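Geranylgeranyl pyrophosphate synthetase (Pyrococcus horikoshii, PDB 1WY0) probably catalyses the chain-lengthening condensation of isopentenyl diphosphate with allylic diphosphates to give geranylgeranyl diphosphate. Local coordinates at residues Tyr35-His40 and Arg103-Asn108. Residues are numbered along the deposited sequence; the frame is centred on the assembly and turned at random.
Sequences YEAARH and RIWGVN
Trp105 and His40 reach each other through different first torsions: in Trp105, CG lies anti to the carbonyl carbon (chi1 -69°), which sends the indole across to helix 32-40, while in His40, CG lies anti to the backbone N (chi1 -170°), which carries the imidazole to the rim of that indole. The two rings form an offset edge-to-face pair, the edge of Trp105 directed at the face of His40, with centroids 5.3 Å apart and planes at 73°. His40 CB approaches Trp105 CZ3 obliquely, at 3.6 Å.

The indole is also packed on both faces. From helix 32-40, Ala37 CA makes a CH-pi contact, 3.6 Å from the centroid of the six-membered ring of Trp105 and almost on its normal, and Ala37 CB sits 3.7 Å from Trp105 CD2. The opposite face is covered from within the indole's own segment by Ile104 CG2. The other branch of Ile104 serves His40: CD1 stands over one imidazole face, 4.0 Å from the ring centroid. Ile104 therefore divides its two branches between both aromatic rings.

Rotation of the imidazole is further restrained by a hydrogen bond from His40 NE2 to the carbonyl O of Pro99, in the loop preceding helix 101-105. On the flank of helix 32-40, beside the indole, Glu36 OE2 accepts a 3.0 Å hydrogen bond from Arg39 NE, part of a salt bridge.

Ala37 also packs on Ala113 of helix 107-126, whose N-cap is Gly106. Across the two segments the attraction is thus apolar and aromatic, a surface contact of the all-helical polyprenyl synthase fold that joins helix 32-40 to helix 101-105 through dispersion and CH-pi contacts, with His40 NE2 satisfied by Pro99 O.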
# COMPACT_ATOMS: atom_id res chain seq x y z
N TYR A 35 15.10 -0.16 -1.59
CA TYR A 35 14.96 -1.37 -2.39
C TYR A 35 15.56 -2.60 -1.71
O TYR A 35 15.20 -3.74 -1.98
CB TYR A 35 15.66 -1.13 -3.73
CG TYR A 35 14.68 -0.62 -4.73
CD1 TYR A 35 13.94 -1.51 -5.50
CD2 TYR A 35 14.50 0.75 -4.90
CE1 TYR A 35 13.01 -1.04 -6.41
CE2 TYR A 35 13.58 1.23 -5.82
CZ TYR A 35 12.84 0.34 -6.58
OH TYR A 35 11.92 0.80 -7.50
N GLU A 36 16.52 -2.37 -0.79
CA GLU A 36 17.03 -3.49 -0.01
C GLU A 36 16.07 -3.85 1.12
O GLU A 36 15.90 -5.00 1.51
CB GLU A 36 18.39 -3.10 0.56
CG GLU A 36 19.51 -4.01 0.06
CD GLU A 36 19.01 -5.44 -0.01
OE1 GLU A 36 18.37 -5.88 0.93
OE2 GLU A 36 19.26 -6.09 -1.02
N ALA A 37 15.45 -2.80 1.68
CA ALA A 37 14.42 -3.02 2.69
C ALA A 37 13.25 -3.83 2.10
O ALA A 37 12.78 -4.79 2.68
CB ALA A 37 13.91 -1.66 3.17
N ALA A 38 12.87 -3.45 0.88
CA ALA A 38 11.85 -4.17 0.12
C ALA A 38 12.30 -5.59 -0.27
O ALA A 38 11.49 -6.53 -0.28
CB ALA A 38 11.50 -3.39 -1.14
N ARG A 39 13.58 -5.74 -0.60
CA ARG A 39 14.13 -7.04 -0.97
C ARG A 39 14.37 -7.97 0.20
O ARG A 39 14.45 -9.18 0.03
CB ARG A 39 15.47 -6.84 -1.71
CG ARG A 39 15.33 -6.53 -3.19
CD ARG A 39 16.59 -5.83 -3.73
NE ARG A 39 17.79 -6.67 -3.62
CZ ARG A 39 18.23 -7.47 -4.58
NH1 ARG A 39 17.59 -7.55 -5.74
NH2 ARG A 39 19.31 -8.21 -4.37
N HIS A 40 14.48 -7.42 1.41
CA HIS A 40 14.77 -8.23 2.59
C HIS A 40 13.95 -9.51 2.77
O HIS A 40 14.51 -10.60 2.89
CB HIS A 40 14.67 -7.36 3.85
CG HIS A 40 15.18 -8.05 5.08
ND1 HIS A 40 16.50 -8.43 5.23
CD2 HIS A 40 14.54 -8.46 6.20
CE1 HIS A 40 16.65 -9.05 6.39
NE2 HIS A 40 15.48 -9.08 7.00
N ARG A 103 12.72 -3.26 12.25
CA ARG A 103 13.78 -3.17 13.24
C ARG A 103 15.11 -2.78 12.62
O ARG A 103 15.90 -2.07 13.24
CB ARG A 103 13.94 -4.50 13.98
CG ARG A 103 12.79 -4.86 14.90
CD ARG A 103 13.18 -6.03 15.77
NE ARG A 103 14.42 -5.74 16.49
CZ ARG A 103 15.34 -6.65 16.79
NH1 ARG A 103 15.17 -7.92 16.43
NH2 ARG A 103 16.44 -6.28 17.44
N ILE A 104 15.35 -3.23 11.39
CA ILE A 104 16.59 -2.90 10.70
C ILE A 104 16.62 -1.50 10.09
O ILE A 104 17.60 -0.77 10.23
CB ILE A 104 16.87 -3.87 9.53
CG1 ILE A 104 17.00 -5.31 10.04
CG2 ILE A 104 18.14 -3.47 8.82
CD1 ILE A 104 17.24 -6.31 8.91
N TRP A 105 15.54 -1.14 9.39
CA TRP A 105 15.46 0.15 8.73
C TRP A 105 14.54 1.16 9.41
O TRP A 105 14.47 2.32 9.01
CB TRP A 105 15.04 -0.07 7.27
CG TRP A 105 16.10 -0.74 6.45
CD1 TRP A 105 17.24 -0.15 5.95
CD2 TRP A 105 16.17 -2.12 6.07
NE1 TRP A 105 18.01 -1.09 5.30
CE2 TRP A 105 17.38 -2.30 5.35
CE3 TRP A 105 15.33 -3.23 6.27
CZ2 TRP A 105 17.77 -3.55 4.84
CZ3 TRP A 105 15.72 -4.46 5.76
CH2 TRP A 105 16.93 -4.61 5.05
N GLY A 106 13.84 0.73 10.45
CA GLY A 106 12.94 1.63 11.14
C GLY A 106 11.53 1.46 10.62
O GLY A 106 11.32 0.91 9.54
N VAL A 107 10.57 1.94 11.39
CA VAL A 107 9.16 1.83 11.04
C VAL A 107 8.76 2.59 9.77
O VAL A 107 8.04 2.06 8.93
CB VAL A 107 8.30 2.30 12.24
CG1 VAL A 107 6.84 2.42 11.85
CG2 VAL A 107 8.46 1.31 13.38
N ASN A 108 9.25 3.82 9.63
CA ASN A 108 8.92 4.63 8.46
C ASN A 108 9.40 4.00 7.15
O ASN A 108 8.63 3.90 6.20
CB ASN A 108 9.51 6.04 8.60
CG ASN A 108 8.89 6.82 9.77
OD1 ASN A 108 7.89 6.41 10.35
ND2 ASN A 108 9.49 7.96 10.09